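PDB 3KLU: uncharacterized protein YqbN from Bacillus subtilis, which is of unknown function but belongs to the XkdN-like family of phage tail assembly chaperones, and so probably assists the assembly of a phage-like tail. Local coordinates for residues F44-I49 / I131-F136. Residues are numbered along the deposited sequence; the frame is centred on the assembly and turned at random.
Sequences FIFKAI and IEINGF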
ATOM      1  N   PHE A  44      10.116  -2.794  -1.910  1.00 21.14           N
ATOM      2  CA  PHE A  44       8.872  -2.102  -2.169  1.00 19.62           C
ATOM      3  C   PHE A  44       8.940  -0.821  -1.348  1.00 21.78           C
ATOM      4  O   PHE A  44       9.549  -0.802  -0.276  1.00 22.46           O
ATOM      5  CB  PHE A  44       7.706  -2.913  -1.648  1.00 19.46           C
ATOM      6  CG  PHE A  44       7.173  -3.888  -2.616  1.00 15.50           C
ATOM      7  CD1 PHE A  44       8.012  -4.570  -3.466  1.00 18.01           C
ATOM      8  CD2 PHE A  44       5.827  -4.167  -2.635  1.00 14.65           C
ATOM      9  CE1 PHE A  44       7.493  -5.553  -4.343  1.00 19.45           C
ATOM     10  CE2 PHE A  44       5.289  -5.143  -3.500  1.00 18.03           C
ATOM     11  CZ  PHE A  44       6.126  -5.835  -4.352  1.00 17.95           C
ATOM     12  N   ILE A  45       8.315   0.239  -1.859  1.00 17.01           N
ATOM     13  CA  ILE A  45       8.230   1.500  -1.148  1.00 18.87           C
ATOM     14  C   ILE A  45       6.773   1.706  -0.747  1.00 20.07           C
ATOM     15  O   ILE A  45       5.858   1.757  -1.616  1.00 18.37           O
ATOM     16  CB  ILE A  45       8.645   2.652  -2.012  1.00 19.09           C
ATOM     17  CG1 ILE A  45      10.092   2.479  -2.413  1.00 19.76           C
ATOM     18  CG2 ILE A  45       8.489   3.972  -1.233  1.00 20.05           C
ATOM     19  CD1 ILE A  45      10.559   3.585  -3.359  1.00 35.64           C
ATOM     20  N   PHE A  46       6.565   1.797   0.568  1.00 22.82           N
ATOM     21  CA  PHE A  46       5.250   2.000   1.163  1.00 21.18           C
ATOM     22  C   PHE A  46       5.165   3.417   1.718  1.00 21.84           C
ATOM     23  O   PHE A  46       6.197   4.053   2.007  1.00 22.86           O
ATOM     24  CB  PHE A  46       4.994   1.026   2.311  1.00 21.29           C
ATOM     25  CG  PHE A  46       4.948  -0.445   1.891  1.00 22.51           C
ATOM     26  CD1 PHE A  46       6.127  -1.155   1.638  1.00 23.54           C
ATOM     27  CD2 PHE A  46       3.736  -1.128   1.845  1.00 19.43           C
ATOM     28  CE1 PHE A  46       6.086  -2.527   1.361  1.00 20.59           C
ATOM     29  CE2 PHE A  46       3.683  -2.499   1.567  1.00 22.60           C
ATOM     30  CZ  PHE A  46       4.848  -3.199   1.328  1.00 20.86           C
ATOM     31  N   LYS A  47       3.934   3.909   1.829  1.00 19.90           N
ATOM     32  CA  LYS A  47       3.647   5.228   2.371  1.00 21.45           C
ATOM     33  C   LYS A  47       2.176   5.243   2.712  1.00 20.06           C
ATOM     34  O   LYS A  47       1.337   5.152   1.822  1.00 20.20           O
ATOM     35  CB  LYS A  47       3.921   6.324   1.354  1.00 22.39           C
ATOM     36  CG  LYS A  47       3.708   7.723   1.920  1.00 25.04           C
ATOM     37  CD  LYS A  47       3.705   8.746   0.784  1.00 31.36           C
ATOM     38  CE  LYS A  47       3.975  10.128   1.313  1.00 36.54           C
ATOM     39  NZ  LYS A  47       2.967  10.369   2.364  1.00 38.20           N
ATOM     40  N   ALA A  48       1.874   5.325   4.006  1.00 26.94           N
ATOM     41  CA  ALA A  48       0.496   5.364   4.505  1.00 25.64           C
ATOM     42  C   ALA A  48      -0.422   6.327   3.729  1.00 25.16           C
ATOM     43  O   ALA A  48      -0.017   7.404   3.266  1.00 26.21           O
ATOM     44  CB  ALA A  48       0.487   5.752   5.991  1.00 27.35           C
ATOM     45  N   ILE A  49      -1.666   5.915   3.568  1.00 21.02           N
ATOM     46  CA  ILE A  49      -2.606   6.782   2.892  1.00 19.74           C
ATOM     47  C   ILE A  49      -3.326   7.555   4.011  1.00 20.99           C
ATOM     48  O   ILE A  49      -2.987   7.414   5.183  1.00 18.78           O
ATOM     49  CB  ILE A  49      -3.573   5.960   2.021  1.00 20.09           C
ATOM     50  CG1 ILE A  49      -4.313   4.931   2.880  1.00 16.92           C
ATOM     51  CG2 ILE A  49      -2.769   5.242   0.947  1.00 17.09           C
ATOM     52  CD1 ILE A  49      -5.485   4.274   2.191  1.00 36.15           C
ATOM     53  N   ILE A 131      -0.888  -2.764   6.037  1.00 22.57           N
ATOM     54  CA  ILE A 131      -1.798  -2.517   7.145  1.00 25.07           C
ATOM     55  C   ILE A 131      -1.013  -1.886   8.292  1.00 26.25           C
ATOM     56  O   ILE A 131      -1.479  -0.970   8.961  1.00 26.25           O
ATOM     57  CB  ILE A 131      -2.435  -3.832   7.614  1.00 26.81           C
ATOM     58  CG1 ILE A 131      -3.226  -4.435   6.462  1.00 30.82           C
ATOM     59  CG2 ILE A 131      -3.316  -3.605   8.812  1.00 27.65           C
ATOM     60  CD1 ILE A 131      -4.149  -3.445   5.805  1.00 32.57           C
ATOM     61  N   GLU A 132       0.199  -2.383   8.483  1.00 31.57           N
ATOM     62  CA  GLU A 132       1.075  -1.906   9.527  1.00 32.56           C
ATOM     63  C   GLU A 132       1.551  -0.500   9.211  1.00 29.06           C
ATOM     64  O   GLU A 132       1.583   0.344  10.091  1.00 30.13           O
ATOM     65  CB  GLU A 132       2.273  -2.848   9.653  1.00 35.18           C
ATOM     66  CG  GLU A 132       3.385  -2.341  10.583  1.00 46.09           C
ATOM     67  CD  GLU A 132       4.670  -3.150  10.451  1.00 55.15           C
ATOM     68  OE1 GLU A 132       4.587  -4.395  10.340  1.00 56.90           O
ATOM     69  OE2 GLU A 132       5.757  -2.537  10.463  1.00 59.35           O
ATOM     70  N   ILE A 133       1.951  -0.259   7.964  1.00 25.52           N
ATOM     71  CA  ILE A 133       2.401   1.060   7.547  1.00 23.15           C
ATOM     72  C   ILE A 133       1.307   2.150   7.784  1.00 24.07           C
ATOM     73  O   ILE A 133       1.621   3.342   7.911  1.00 24.15           O
ATOM     74  CB  ILE A 133       2.769   1.046   6.048  1.00 22.93           C
ATOM     75  CG1 ILE A 133       4.123   0.354   5.843  1.00 24.00           C
ATOM     76  CG2 ILE A 133       2.822   2.479   5.494  1.00 22.20           C
ATOM     77  CD1 ILE A 133       5.303   1.150   6.286  1.00 37.04           C
ATOM     78  N   ASN A 134       0.035   1.749   7.840  1.00 22.48           N
ATOM     79  CA  ASN A 134      -1.029   2.706   8.049  1.00 22.21           C
ATOM     80  C   ASN A 134      -1.386   2.806   9.531  1.00 24.45           C
ATOM     81  O   ASN A 134      -2.503   3.189   9.879  1.00 25.86           O
ATOM     82  CB  ASN A 134      -2.252   2.289   7.226  1.00 19.03           C
ATOM     83  CG  ASN A 134      -2.109   2.637   5.779  1.00 16.40           C
ATOM     84  OD1 ASN A 134      -2.139   3.799   5.413  1.00 12.85           O
ATOM     85  ND2 ASN A 134      -1.917   1.637   4.943  1.00 11.61           N
ATOM     86  N   GLY A 135      -0.430   2.445  10.390  1.00 26.18           N
ATOM     87  CA  GLY A 135      -0.636   2.483  11.831  1.00 29.12           C
ATOM     88  C   GLY A 135      -1.630   1.507  12.440  1.00 32.36           C
ATOM     89  O   GLY A 135      -1.947   1.609  13.618  1.00 34.71           O
ATOM     90  N   PHE A 136      -2.154   0.555  11.690  1.00 35.17           N
ATOM     91  CA  PHE A 136      -3.100  -0.370  12.311  1.00 39.41           C
ATOM     92  C   PHE A 136      -2.407  -1.500  13.048  1.00 44.77           C
ATOM     93  O   PHE A 136      -1.684  -2.293  12.446  1.00 45.85           O
ATOM     94  CB  PHE A 136      -4.046  -0.929  11.266  1.00 37.04           C
ATOM     95  CG  PHE A 136      -4.935   0.110  10.680  1.00 34.43           C
ATOM     96  CD1 PHE A 136      -5.886   0.748  11.478  1.00 34.86           C
ATOM     97  CD2 PHE A 136      -4.795   0.504   9.357  1.00 31.71           C
ATOM     98  CE1 PHE A 136      -6.687   1.769  10.970  1.00 34.20           C
ATOM     99  CE2 PHE A 136      -5.592   1.526   8.829  1.00 31.15           C
ATOM    100  CZ  PHE A 136      -6.539   2.161   9.640  1.00 34.00           C
TER
HETATM  101  O   HOH W   1      -3.267   5.721   7.182  1.00 24.31           O
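Asn134 reaches from the end of helix 120-133 to the chain that leaves strand 44-46, and its carboxamide oxygen takes the backbone amide of Ile49: N of Ile49 lies 2.8 Å from OD1 of Asn134. The bond lies in the carbonyl plane, with a C=O...N angle of 154°. ND2 of the same carboxamide donates to Thr89 OG1, at the end of helix 78-89, and to Ala130 O of its own helix; with both ends of the amide held, its rotation is fixed. Packing is tight beside this bond. CA of Ala48 comes within 3.2 Å of OD1 of Asn134, and CB of Ala48 rests 3.3 Å from the carbonyl oxygen of Ile133. The two branches of Ile133 point to different neighbours. CG2, anti to the backbone N, presses on the backbone of Ala48, 3.3 Å from its N, whereas CG1 turns to Phe46 and meets CB of that residue at 3.7 Å. The two side chains cross at about a right angle; the Phe46 ring continues into the interior to meet Trp126. The other side is looser and hydrated: a water donates to both O of Ile49 (2.6 Å) and OD1 of Asn134, giving the amide oxygen a second donor and bridging the two segments. Just beyond, the chain turns off at Gly135, whose positive phi lets Phe136 N return to Ile131 O and Gly135 N to Glu132 O. The contact thus joins the exit of the central strand of a three-stranded antiparallel sheet to a helix C-terminus closed by a Schellman motif.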